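Local coordinates for protein RsfP (Uncultured bacterium, PDB 4GLJ) that probably cleaves methylthioadenosine with phosphate, as a methylthioadenosine phosphorylase of the phosphorylase superfamily, and binds the dye rhodamine B, at residues T63-G68 / G197-P202; S22-M27 / V94-V99; D15-G20 / Y83-L88. One frame throughout, in Å; residues are numbered along the deposited sequence.

Interactions 1 and 2 meet at the rhodamine B pocket, their centres about 8 Å apart, and both touch the two dye molecules of chains B and C. Asn200 of interaction 1 joins them: Asn200 OD1 lies 2.7 Å from Ser95 OG, and Asn200 ND2 lies 2.8 Å from Ser97 OG, both probable hydrogen bonds. A phosphate ion bound between the two contacts takes bonds from both. Interaction 3, where helix 78-87 packs on strand 16-20 of the same sheet, lies farther from the pocket, its centre about 14 Å from each of the others. Strand 16-20 pairs there with strand 92-101, Val96 N being 2.9 Å from Ile19 O, and leads into the loop of interaction 2.

Interaction 1 (T63-G68 / G197-P202); sequences TRHGQG and GMTNMP. With RHB (N-[9-(2-carboxyphenyl)-6-(diethylamino)-3H-xanthen-3-ylidene]-N-ethylethanaminium), chain C; RHB (N-[9-(2-carboxyphenyl)-6-(diethylamino)-3H-xanthen-3-ylidene]-N-ethylethanaminium), chain B.
Arg64 and His65 lie against Thr199 and Asn200 in the phosphate site of a phosphorylase-superfamily fold, where the loop after strand 57-63 faces the start of helix 200-209. Arg64 CD packs on Thr199 CB at 3.5 Å. Beyond it, one face of the guanidinium receives Thr199 OG1 and Asn200 ND2, both offset toward its rim; the guanidinium and amide planes are 51° apart. Arg64 NH2 and Asn200 ND2, 3.5 Å apart, are both donors and only pack. The arginine reaches across with CG anti to its N (chi1 -179°) and a bend at chi3. Thr199 CG2 lies 4.0 Å from His65 NE2, the two side chains crossing at about a right angle.

Further out, a bound phosphate, probably from the crystallisation liquor, takes a salt bridge from Arg64 NH1 and hydrogen bonds with His65 NE2 and, at a distance too short to be trusted, Thr199 OG1. Glu203 forms a salt bridge with Arg64 NE, Leu71 O holds His65 ND1, and Thr216 bonds Asn200 OD1. On the dye side, Met198 SD is 3.9 Å from C22 of the chain B rhodamine, and His65 CE1 lies 3.5 Å from C23 of the same molecule.

Interaction 2 (S22-M27 / V94-V99); sequences SGLYQM and VSVSAV. With RHB (N-[9-(2-carboxyphenyl)-6-(diethylamino)-3H-xanthen-3-ylidene]-N-ethylethanaminium), chain B; RHB (N-[9-(2-carboxyphenyl)-6-(diethylamino)-3H-xanthen-3-ylidene]-N-ethylethanaminium), chain C.
Leu24 and Val96 make the apolar part of this contact. Both Leu24 methyls bear on a single branch of the valine: Leu24 CD1 and Leu24 CD2 each lie 3.9 Å from Val96 CG1, and the two side chains cross at about a right angle. Val96 presents that methyl with CG1 anti to the backbone N (chi1 -180°), while Ala249 and Ile253 of helix 237-263 also pack against the valine. Nearer the pocket, Ser22 CB and Ala98 CB come within 4.1 Å of each other, two small groups that let the loop run close to the strand.

Strand 92-101 belongs to the central mixed sheet of the phosphorylase-superfamily fold, and the loop that follows strand 16-20 passes over residues 96-98 of it. Backbone polar groups here meet a bound phosphate, with Ser22 N and Ala98 N both hydrogen-bonded to one of its oxygens. On the strand's other face, Ser97 OG donates to Ser95 OG at 3.0 Å, and both hydroxyls continue to the amide of Asn200. Ser22 OG is also hydrogen-bonded to His69 NE2.

The remaining contacts are with rhodamine B, whose chain B molecule lies beside Ser22, Tyr25 and Ala98. Ala98 CB is 4.0 Å from its C36, and an ethyl group of the dye, through C25, comes obliquely to the Tyr25 ring, but too close to be reliable in detail. The position of the tyrosine hydroxyl is less certain, although Gly23 N points almost straight at Tyr25 OH. An alanine in place of Tyr25 would remove the ring, and is likely to open a gap beside the dye and leave Gly23 N without the hydroxyl modelled there. The second dye, in chain C, reaches the end of the segment, where Val99 CA lies 3.8 Å from its C34.

Interaction 3 (D15-G20 / Y83-L88); sequences DIAIIG and YALKTL
Leu85, projecting from helix 78-87, sets both of its methyls against strand 16-20 and carries the whole contact. Leu85 CD2 rests on Ala17 CB at 3.9 Å. Leu85 CD1 also touches that alanine, so the small methyl of Ala17 meets the forked end of the leucine and the helix can come close, with Ala17 CA and Leu85 CA 7.3 Å apart. The fork is delivered by an extended side chain, chi2 being 177°.

Ile19, two residues along the strand, supplies the second surface. Its CD1 meets Leu85 CD1 at 3.9 Å, and the two side chains pass each other at a slant. With CG1 beside the backbone N (chi1 -59°) and chi2 at 179°, the isoleucine extends its terminal methyl over to the leucine. The meeting is wholly apolar and buried.

This is helix-on-sheet packing in the alpha/beta core of the phosphorylase-superfamily fold. Ile93 of strand 92-101 touches both Ile19 and Leu85, and Ala60 of strand 57-63 packs on Ala17. Ile18, facing away from the helix, packs against Ile253 of helix 237-263, so strand 16-20 lies sandwiched between helices 78-87 and 237-263, with strands 57-63 and 92-101 as its parallel neighbours.

Interaction 1 (T63-G68 / G197-P202)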
loop_
_atom_site.group_PDB
_atom_site.type_symbol
_atom_site.label_atom_id
_atom_site.label_comp_id
_atom_site.label_asym_id
_atom_site.label_seq_id
_atom_site.Cartn_x
_atom_site.Cartn_y
_atom_site.Cartn_z
ATOM N N THR A 63 -2.944 -2.028 26.656
ATOM C CA THR A 63 -4.061 -1.389 25.923
ATOM C C THR A 63 -3.501 -0.880 24.661
ATOM O O THR A 63 -2.718 0.065 24.697
ATOM C CB THR A 63 -4.581 -0.150 26.663
ATOM O OG1 THR A 63 -4.869 -0.549 27.987
ATOM C CG2 THR A 63 -5.844 0.324 25.999
ATOM N N ARG A 64 -3.878 -1.491 23.526
ATOM C CA ARG A 64 -3.303 -1.111 22.271
ATOM C C ARG A 64 -3.400 0.424 21.912
ATOM O O ARG A 64 -2.429 1.044 21.381
ATOM C CB ARG A 64 -4.005 -1.985 21.179
ATOM C CG ARG A 64 -3.461 -1.688 19.833
ATOM C CD ARG A 64 -4.121 -2.502 18.753
ATOM N NE ARG A 64 -3.953 -3.961 18.888
ATOM C CZ ARG A 64 -4.903 -4.864 19.135
ATOM N NH1 ARG A 64 -6.154 -4.505 19.422
ATOM N NH2 ARG A 64 -4.583 -6.172 19.176
ATOM N N HIS A 65 -4.560 1.011 22.189
ATOM C CA HIS A 65 -4.815 2.433 21.823
ATOM C C HIS A 65 -4.403 3.428 22.846
ATOM O O HIS A 65 -4.566 4.615 22.617
ATOM C CB HIS A 65 -6.267 2.653 21.452
ATOM C CG HIS A 65 -6.676 1.926 20.191
ATOM N ND1 HIS A 65 -6.365 2.377 18.966
ATOM C CD2 HIS A 65 -7.294 0.690 20.010
ATOM C CE1 HIS A 65 -6.845 1.524 18.017
ATOM N NE2 HIS A 65 -7.386 0.475 18.654
ATOM N N GLY A 66 -3.777 2.952 23.931
ATOM C CA GLY A 66 -3.382 3.756 25.089
ATOM C C GLY A 66 -4.536 4.112 25.996
ATOM O O GLY A 66 -5.708 3.896 25.657
ATOM N N GLN A 67 -4.221 4.718 27.143
ATOM C CA GLN A 67 -5.288 5.221 27.995
ATOM C C GLN A 67 -6.117 6.312 27.313
ATOM O O GLN A 67 -5.613 7.161 26.544
ATOM C CB GLN A 67 -4.775 5.628 29.389
ATOM C CG GLN A 67 -5.775 5.256 30.504
ATOM C CD GLN A 67 -6.454 3.889 30.298
ATOM O OE1 GLN A 67 -7.655 3.808 29.934
ATOM N NE2 GLN A 67 -5.685 2.808 30.494
ATOM N N GLY A 68 -7.415 6.188 27.495
ATOM C CA GLY A 68 -8.332 7.133 26.924
ATOM C C GLY A 68 -8.531 6.916 25.467
ATOM O O GLY A 68 -9.109 7.778 24.787
ATOM N N GLY A 197 -10.472 -5.439 10.230
ATOM C CA GLY A 197 -10.030 -4.648 11.378
ATOM C C GLY A 197 -8.860 -3.746 10.926
ATOM O O GLY A 197 -8.562 -3.705 9.738
ATOM N N MET A 198 -8.256 -2.985 11.859
ATOM C CA MET A 198 -7.213 -1.997 11.463
ATOM C C MET A 198 -5.920 -2.220 12.201
ATOM O O MET A 198 -4.964 -1.429 12.019
ATOM C CB MET A 198 -7.738 -0.574 11.720
ATOM C CG MET A 198 -9.034 -0.263 10.940
ATOM S SD MET A 198 -9.520 1.450 11.185
ATOM C CE MET A 198 -11.001 1.463 10.209
ATOM N N THR A 199 -5.885 -3.229 13.087
ATOM C CA THR A 199 -4.733 -3.233 14.039
ATOM C C THR A 199 -3.857 -4.523 14.074
ATOM O O THR A 199 -2.696 -4.455 14.555
ATOM C CB THR A 199 -5.214 -2.996 15.517
ATOM O OG1 THR A 199 -6.213 -4.006 15.831
ATOM C CG2 THR A 199 -5.821 -1.660 15.677
ATOM N N ASN A 200 -4.386 -5.678 13.635
ATOM C CA ASN A 200 -3.649 -6.908 13.892
ATOM C C ASN A 200 -2.474 -7.133 12.929
ATOM O O ASN A 200 -1.654 -8.019 13.159
ATOM C CB ASN A 200 -4.613 -8.104 14.021
ATOM C CG ASN A 200 -5.366 -8.076 15.396
ATOM O OD1 ASN A 200 -5.544 -9.109 16.005
ATOM N ND2 ASN A 200 -5.644 -6.858 15.954
ATOM N N MET A 201 -2.340 -6.268 11.923
ATOM C CA MET A 201 -1.086 -6.114 11.158
ATOM C C MET A 201 -0.587 -4.703 11.394
ATOM O O MET A 201 -1.353 -3.763 11.256
ATOM C CB MET A 201 -1.316 -6.374 9.660
ATOM C CG MET A 201 -1.600 -7.840 9.320
ATOM S SD MET A 201 -0.026 -8.760 9.429
ATOM C CE MET A 201 -0.546 -10.393 8.916
ATOM N N PRO A 202 0.696 -4.517 11.732
ATOM C CA PRO A 202 1.777 -5.525 11.607
ATOM C C PRO A 202 1.987 -6.329 12.899
ATOM O O PRO A 202 2.926 -7.091 12.945
ATOM C CB PRO A 202 3.013 -4.653 11.322
ATOM C CG PRO A 202 2.724 -3.433 12.167
ATOM C CD PRO A 202 1.256 -3.153 11.911
HETATM O O2 RHB C . -20.339 -0.874 13.292
HETATM C C26 RHB C . -20.614 -0.283 14.361
HETATM C C19 RHB C . -19.438 0.236 15.142
HETATM C C14 RHB C . -18.220 0.287 14.513
HETATM C C15 RHB C . -17.107 0.761 15.197
HETATM C C16 RHB C . -17.189 1.155 16.527
HETATM C C17 RHB C . -18.415 1.088 17.177
HETATM C C18 RHB C . -19.525 0.623 16.479
HETATM C C9 RHB C . -18.087 -0.080 13.083
HETATM C C8 RHB C . -19.130 0.321 12.115
HETATM C C13 RHB C . -20.242 0.994 12.601
HETATM C C12 RHB C . -21.256 1.365 11.735
HETATM C C11 RHB C . -21.166 1.081 10.377
HETATM N N1 RHB C . -22.258 1.512 9.572
HETATM C C35 RHB C . -22.461 2.970 9.710
HETATM C C36 RHB C . -23.665 3.295 10.573
HETATM C C22 RHB C . -22.107 1.181 8.138
HETATM C C23 RHB C . -22.552 2.345 7.268
HETATM C C10 RHB C . -20.032 0.397 9.886
HETATM C C7 RHB C . -18.985 0.011 10.757
HETATM O O1 RHB C . -17.845 -0.681 10.313
HETATM C C1 RHB C . -16.814 -1.069 11.181
HETATM C C2 RHB C . -16.898 -0.785 12.559
HETATM C C6 RHB C . -15.668 -1.748 10.734
HETATM C C5 RHB C . -14.691 -2.097 11.688
HETATM C C4 RHB C . -14.796 -1.820 13.038
HETATM C C3 RHB C . -15.914 -1.150 13.477
HETATM N N2 RHB C . -13.513 -2.700 11.300
HETATM C C24 RHB C . -13.308 -2.065 10.015
HETATM C C25 RHB C . -11.889 -1.576 10.004
HETATM C C33 RHB C . -12.454 -2.081 12.100
HETATM C C34 RHB C . -12.572 -2.461 13.569
HETATM O O3 RHB C . -21.804 -0.164 14.769
HETATM O O2 RHB B . -16.236 6.536 19.334
HETATM C C26 RHB B . -17.099 6.752 18.462
HETATM C C19 RHB B . -17.187 5.892 17.243
HETATM C C14 RHB B . -16.503 4.697 17.020
HETATM C C15 RHB B . -16.732 4.027 15.826
HETATM C C16 RHB B . -17.597 4.500 14.859
HETATM C C17 RHB B . -18.259 5.682 15.078
HETATM C C18 RHB B . -18.052 6.356 16.272
HETATM C C9 RHB B . -15.530 4.003 17.921
HETATM C C8 RHB B . -14.592 3.041 17.267
HETATM C C13 RHB B . -14.608 2.812 15.899
HETATM C C12 RHB B . -13.729 1.916 15.286
HETATM C C11 RHB B . -12.788 1.250 16.038
HETATM N N1 RHB B . -11.921 0.295 15.462
HETATM C C35 RHB B . -12.807 -0.444 14.543
HETATM C C36 RHB B . -14.102 -0.691 15.301
HETATM C C22 RHB B . -10.647 0.715 14.810
HETATM C C23 RHB B . -9.506 0.727 15.840
HETATM C C10 RHB B . -12.806 1.465 17.409
HETATM C C7 RHB B . -13.678 2.358 18.020
HETATM O O1 RHB B . -13.625 2.549 19.378
HETATM C C1 RHB B . -14.452 3.399 20.063
HETATM C C2 RHB B . -15.419 4.150 19.408
HETATM C C6 RHB B . -14.290 3.499 21.436
HETATM C C5 RHB B . -15.084 4.345 22.185
HETATM C C4 RHB B . -16.056 5.105 21.549
HETATM C C3 RHB B . -16.225 5.006 20.164
HETATM N N2 RHB B . -14.893 4.398 23.579
HETATM C C24 RHB B . -13.582 4.974 23.942
HETATM C C25 RHB B . -13.178 4.433 25.299
HETATM C C33 RHB B . -16.005 5.121 24.229
HETATM C C34 RHB B . -16.129 4.636 25.661
HETATM O O3 RHB B . -17.942 7.660 18.586
#

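Interaction 2 (S22-M27 / V94-V99)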
loop_
_atom_site.group_PDB
_atom_site.type_symbol
_atom_site.label_atom_id
_atom_site.label_comp_id
_atom_site.label_asym_id
_atom_site.label_seq_id
_atom_site.Cartn_x
_atom_site.Cartn_y
_atom_site.Cartn_z
ATOM N N SER A 22 -10.274 -1.966 20.990
ATOM C CA SER A 22 -11.301 -0.990 21.296
ATOM C C SER A 22 -12.260 -1.561 22.353
ATOM O O SER A 22 -12.734 -2.687 22.204
ATOM C CB SER A 22 -12.062 -0.614 20.047
ATOM O OG SER A 22 -11.220 0.103 19.161
ATOM N N GLY A 23 -12.569 -0.752 23.402
ATOM C CA GLY A 23 -13.475 -1.166 24.456
ATOM C C GLY A 23 -12.762 -1.878 25.610
ATOM O O GLY A 23 -13.349 -2.039 26.640
ATOM N N LEU A 24 -11.528 -2.340 25.418
ATOM C CA LEU A 24 -10.674 -2.933 26.494
ATOM C C LEU A 24 -9.479 -2.080 26.995
ATOM O O LEU A 24 -8.328 -2.212 26.499
ATOM C CB LEU A 24 -10.126 -4.280 26.042
ATOM C CG LEU A 24 -11.088 -5.456 25.949
ATOM C CD1 LEU A 24 -11.686 -5.458 24.548
ATOM C CD2 LEU A 24 -10.241 -6.701 26.231
ATOM N N TYR A 25 -9.738 -1.287 28.035
ATOM C CA TYR A 25 -8.775 -0.308 28.575
ATOM C C TYR A 25 -8.196 -0.829 29.876
ATOM O O TYR A 25 -7.109 -0.416 30.279
ATOM C CB TYR A 25 -9.415 1.109 28.687
ATOM C CG TYR A 25 -10.027 1.431 27.330
ATOM C CD1 TYR A 25 -11.382 1.772 27.185
ATOM C CD2 TYR A 25 -9.239 1.267 26.162
ATOM C CE1 TYR A 25 -11.923 2.002 25.906
ATOM C CE2 TYR A 25 -9.757 1.463 24.890
ATOM C CZ TYR A 25 -11.081 1.828 24.755
ATOM O OH TYR A 25 -11.540 2.026 23.476
ATOM N N GLN A 26 -8.901 -1.770 30.496
ATOM C CA GLN A 26 -8.325 -2.520 31.598
ATOM C C GLN A 26 -8.789 -3.978 31.737
ATOM O O GLN A 26 -9.804 -4.389 31.156
ATOM C CB GLN A 26 -8.503 -1.773 32.934
ATOM C CG GLN A 26 -9.924 -1.456 33.342
ATOM C CD GLN A 26 -10.013 -1.328 34.842
ATOM O OE1 GLN A 26 -9.203 -0.632 35.459
ATOM N NE2 GLN A 26 -10.970 -2.032 35.446
ATOM N N MET A 27 -8.004 -4.743 32.497
ATOM C CA MET A 27 -8.424 -6.024 33.006
ATOM C C MET A 27 -8.714 -5.943 34.508
ATOM O O MET A 27 -7.858 -6.286 35.313
ATOM C CB MET A 27 -7.368 -7.079 32.739
ATOM C CG MET A 27 -7.477 -7.679 31.363
ATOM S SD MET A 27 -6.507 -9.193 31.177
ATOM C CE MET A 27 -4.798 -8.677 31.422
ATOM N N VAL A 94 -2.611 -13.110 23.264
ATOM C CA VAL A 94 -3.948 -13.068 22.741
ATOM C C VAL A 94 -4.270 -11.604 22.456
ATOM O O VAL A 94 -4.328 -10.770 23.325
ATOM C CB VAL A 94 -5.027 -13.651 23.698
ATOM C CG1 VAL A 94 -6.429 -13.569 23.041
ATOM C CG2 VAL A 94 -4.694 -15.121 23.977
ATOM N N SER A 95 -4.573 -11.326 21.205
ATOM C CA SER A 95 -4.956 -9.970 20.767
ATOM C C SER A 95 -6.496 -9.977 20.762
ATOM O O SER A 95 -7.149 -10.877 20.212
ATOM C CB SER A 95 -4.513 -9.795 19.293
ATOM O OG SER A 95 -5.409 -8.840 18.672
ATOM N N VAL A 96 -7.078 -8.983 21.364
ATOM C CA VAL A 96 -8.496 -8.918 21.463
ATOM C C VAL A 96 -8.909 -7.689 20.713
ATOM O O VAL A 96 -8.523 -6.586 21.114
ATOM C CB VAL A 96 -8.976 -8.843 22.926
ATOM C CG1 VAL A 96 -10.509 -8.782 22.895
ATOM C CG2 VAL A 96 -8.452 -10.060 23.746
ATOM N N SER A 97 -9.602 -7.876 19.580
ATOM C CA SER A 97 -9.827 -6.784 18.630
ATOM C C SER A 97 -11.264 -6.645 18.131
ATOM O O SER A 97 -11.913 -7.666 17.814
ATOM C CB SER A 97 -8.971 -7.046 17.415
ATOM O OG SER A 97 -7.654 -7.005 17.898
ATOM N N ALA A 98 -11.714 -5.391 17.984
ATOM C CA ALA A 98 -13.059 -5.121 17.481
ATOM C C ALA A 98 -12.944 -5.245 15.966
ATOM O O ALA A 98 -11.931 -4.758 15.359
ATOM C CB ALA A 98 -13.525 -3.706 17.846
ATOM N N VAL A 99 -13.924 -5.905 15.344
ATOM C CA VAL A 99 -13.904 -6.043 13.882
ATOM C C VAL A 99 -15.283 -5.796 13.292
ATOM O O VAL A 99 -16.339 -5.791 13.982
ATOM C CB VAL A 99 -13.426 -7.453 13.389
ATOM C CG1 VAL A 99 -11.963 -7.665 13.787
ATOM C CG2 VAL A 99 -14.411 -8.552 13.849
HETATM O O2 RHB B . -16.236 6.536 19.334
HETATM C C26 RHB B . -17.099 6.752 18.462
HETATM C C19 RHB B . -17.187 5.892 17.243
HETATM C C14 RHB B . -16.503 4.697 17.020
HETATM C C15 RHB B . -16.732 4.027 15.826
HETATM C C16 RHB B . -17.597 4.500 14.859
HETATM C C17 RHB B . -18.259 5.682 15.078
HETATM C C18 RHB B . -18.052 6.356 16.272
HETATM C C9 RHB B . -15.530 4.003 17.921
HETATM C C8 RHB B . -14.592 3.041 17.267
HETATM C C13 RHB B . -14.608 2.812 15.899
HETATM C C12 RHB B . -13.729 1.916 15.286
HETATM C C11 RHB B . -12.788 1.250 16.038
HETATM N N1 RHB B . -11.921 0.295 15.462
HETATM C C35 RHB B . -12.807 -0.444 14.543
HETATM C C36 RHB B . -14.102 -0.691 15.301
HETATM C C22 RHB B . -10.647 0.715 14.810
HETATM C C23 RHB B . -9.506 0.727 15.840
HETATM C C10 RHB B . -12.806 1.465 17.409
HETATM C C7 RHB B . -13.678 2.358 18.020
HETATM O O1 RHB B . -13.625 2.549 19.378
HETATM C C1 RHB B . -14.452 3.399 20.063
HETATM C C2 RHB B . -15.419 4.150 19.408
HETATM C C6 RHB B . -14.290 3.499 21.436
HETATM C C5 RHB B . -15.084 4.345 22.185
HETATM C C4 RHB B . -16.056 5.105 21.549
HETATM C C3 RHB B . -16.225 5.006 20.164
HETATM N N2 RHB B . -14.893 4.398 23.579
HETATM C C24 RHB B . -13.582 4.974 23.942
HETATM C C25 RHB B . -13.178 4.433 25.299
HETATM C C33 RHB B . -16.005 5.121 24.229
HETATM C C34 RHB B . -16.129 4.636 25.661
HETATM O O3 RHB B . -17.942 7.660 18.586
HETATM O O2 RHB C . -20.339 -0.874 13.292
HETATM C C26 RHB C . -20.614 -0.283 14.361
HETATM C C19 RHB C . -19.438 0.236 15.142
HETATM C C14 RHB C . -18.220 0.287 14.513
HETATM C C15 RHB C . -17.107 0.761 15.197
HETATM C C16 RHB C . -17.189 1.155 16.527
HETATM C C17 RHB C . -18.415 1.088 17.177
HETATM C C18 RHB C . -19.525 0.623 16.479
HETATM C C9 RHB C . -18.087 -0.080 13.083
HETATM C C8 RHB C . -19.130 0.321 12.115
HETATM C C13 RHB C . -20.242 0.994 12.601
HETATM C C12 RHB C . -21.256 1.365 11.735
HETATM C C11 RHB C . -21.166 1.081 10.377
HETATM N N1 RHB C . -22.258 1.512 9.572
HETATM C C35 RHB C . -22.461 2.970 9.710
HETATM C C36 RHB C . -23.665 3.295 10.573
HETATM C C22 RHB C . -22.107 1.181 8.138
HETATM C C23 RHB C . -22.552 2.345 7.268
HETATM C C10 RHB C . -20.032 0.397 9.886
HETATM C C7 RHB C . -18.985 0.011 10.757
HETATM O O1 RHB C . -17.845 -0.681 10.313
HETATM C C1 RHB C . -16.814 -1.069 11.181
HETATM C C2 RHB C . -16.898 -0.785 12.559
HETATM C C6 RHB C . -15.668 -1.748 10.734
HETATM C C5 RHB C . -14.691 -2.097 11.688
HETATM C C4 RHB C . -14.796 -1.820 13.038
HETATM C C3 RHB C . -15.914 -1.150 13.477
HETATM N N2 RHB C . -13.513 -2.700 11.300
HETATM C C24 RHB C . -13.308 -2.065 10.015
HETATM C C25 RHB C . -11.889 -1.576 10.004
HETATM C C33 RHB C . -12.454 -2.081 12.100
HETATM C C34 RHB C . -12.572 -2.461 13.569
HETATM O O3 RHB C . -21.804 -0.164 14.769
#

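Interaction 3 (D15-G20 / Y83-L88)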
loop_
_atom_site.group_PDB
_atom_site.type_symbol
_atom_site.label_atom_id
_atom_site.label_comp_id
_atom_site.label_asym_id
_atom_site.label_seq_id
_atom_site.Cartn_x
_atom_site.Cartn_y
_atom_site.Cartn_z
ATOM N N ASP A 15 4.347 -14.975 31.117
ATOM C CA ASP A 15 4.476 -15.912 30.027
ATOM C C ASP A 15 3.408 -15.574 28.982
ATOM O O ASP A 15 3.487 -16.035 27.836
ATOM C CB ASP A 15 4.167 -17.269 30.642
ATOM C CG ASP A 15 4.380 -18.414 29.706
ATOM O OD1 ASP A 15 5.493 -18.523 29.150
ATOM O OD2 ASP A 15 3.439 -19.260 29.587
ATOM N N ILE A 16 2.383 -14.852 29.421
ATOM C CA ILE A 16 1.150 -14.672 28.654
ATOM C C ILE A 16 0.791 -13.181 28.673
ATOM O O ILE A 16 0.909 -12.553 29.742
ATOM C CB ILE A 16 -0.038 -15.395 29.334
ATOM C CG1 ILE A 16 0.257 -16.896 29.450
ATOM C CG2 ILE A 16 -1.347 -15.149 28.503
ATOM C CD1 ILE A 16 -0.698 -17.621 30.426
ATOM N N ALA A 17 0.405 -12.633 27.510
ATOM C CA ALA A 17 -0.005 -11.238 27.395
ATOM C C ALA A 17 -1.303 -11.109 26.677
ATOM O O ALA A 17 -1.612 -11.859 25.745
ATOM C CB ALA A 17 1.087 -10.417 26.721
ATOM N N ILE A 18 -2.100 -10.147 27.119
ATOM C CA ILE A 18 -3.315 -9.816 26.440
ATOM C C ILE A 18 -3.117 -8.390 25.875
ATOM O O ILE A 18 -2.754 -7.454 26.629
ATOM C CB ILE A 18 -4.490 -9.793 27.408
ATOM C CG1 ILE A 18 -4.595 -11.128 28.203
ATOM C CG2 ILE A 18 -5.809 -9.407 26.722
ATOM C CD1 ILE A 18 -4.793 -12.340 27.280
ATOM N N ILE A 19 -3.406 -8.225 24.566
ATOM C CA ILE A 19 -3.327 -6.908 23.938
ATOM C C ILE A 19 -4.748 -6.544 23.705
ATOM O O ILE A 19 -5.482 -7.188 22.930
ATOM C CB ILE A 19 -2.507 -6.869 22.603
ATOM C CG1 ILE A 19 -1.088 -7.331 22.853
ATOM C CG2 ILE A 19 -2.608 -5.433 22.014
ATOM C CD1 ILE A 19 -0.200 -7.361 21.607
ATOM N N GLY A 20 -5.206 -5.523 24.453
ATOM C CA GLY A 20 -6.594 -5.155 24.433
ATOM C C GLY A 20 -6.930 -4.043 23.425
ATOM O O GLY A 20 -6.314 -2.943 23.516
ATOM N N TYR A 83 8.104 -5.506 21.299
ATOM C CA TYR A 83 9.429 -5.623 21.883
ATOM C C TYR A 83 9.313 -5.643 23.435
ATOM O O TYR A 83 9.957 -6.449 24.158
ATOM C CB TYR A 83 10.335 -4.460 21.482
ATOM C CG TYR A 83 11.823 -4.701 21.795
ATOM C CD1 TYR A 83 12.681 -5.257 20.838
ATOM C CD2 TYR A 83 12.379 -4.394 23.058
ATOM C CE1 TYR A 83 14.044 -5.481 21.121
ATOM C CE2 TYR A 83 13.736 -4.620 23.351
ATOM C CZ TYR A 83 14.552 -5.170 22.365
ATOM O OH TYR A 83 15.881 -5.441 22.632
ATOM N N ALA A 84 8.513 -4.732 23.969
ATOM C CA ALA A 84 8.312 -4.668 25.437
ATOM C C ALA A 84 7.782 -6.014 26.013
ATOM O O ALA A 84 8.241 -6.465 27.051
ATOM C CB ALA A 84 7.369 -3.512 25.752
ATOM N N LEU A 85 6.870 -6.669 25.305
ATOM C CA LEU A 85 6.248 -7.898 25.814
ATOM C C LEU A 85 7.313 -8.990 25.722
ATOM O O LEU A 85 7.451 -9.792 26.636
ATOM C CB LEU A 85 5.006 -8.274 25.005
ATOM C CG LEU A 85 3.809 -7.327 25.175
ATOM C CD1 LEU A 85 2.646 -7.744 24.283
ATOM C CD2 LEU A 85 3.341 -7.267 26.651
ATOM N N LYS A 86 8.069 -9.011 24.615
ATOM C CA LYS A 86 9.273 -9.856 24.583
ATOM C C LYS A 86 10.220 -9.705 25.774
ATOM O O LYS A 86 10.662 -10.717 26.326
ATOM C CB LYS A 86 10.060 -9.672 23.258
ATOM C CG LYS A 86 11.147 -10.727 23.137
ATOM C CD LYS A 86 10.471 -12.116 22.933
ATOM C CE LYS A 86 11.612 -13.141 22.723
ATOM N NZ LYS A 86 11.084 -14.505 22.357
ATOM N N THR A 87 10.510 -8.488 26.210
ATOM C CA THR A 87 11.393 -8.304 27.340
ATOM C C THR A 87 10.809 -8.885 28.635
ATOM O O THR A 87 11.555 -9.186 29.575
ATOM C CB THR A 87 11.793 -6.838 27.600
ATOM O OG1 THR A 87 10.668 -6.102 28.111
ATOM C CG2 THR A 87 12.372 -6.182 26.339
ATOM N N LEU A 88 9.498 -9.089 28.684
ATOM C CA LEU A 88 8.886 -9.650 29.923
ATOM C C LEU A 88 8.924 -11.182 29.882
ATOM O O LEU A 88 8.534 -11.848 30.827
ATOM C CB LEU A 88 7.427 -9.135 30.032
ATOM C CG LEU A 88 7.278 -7.634 30.364
ATOM C CD1 LEU A 88 5.844 -7.099 30.219
ATOM C CD2 LEU A 88 7.775 -7.427 31.800
#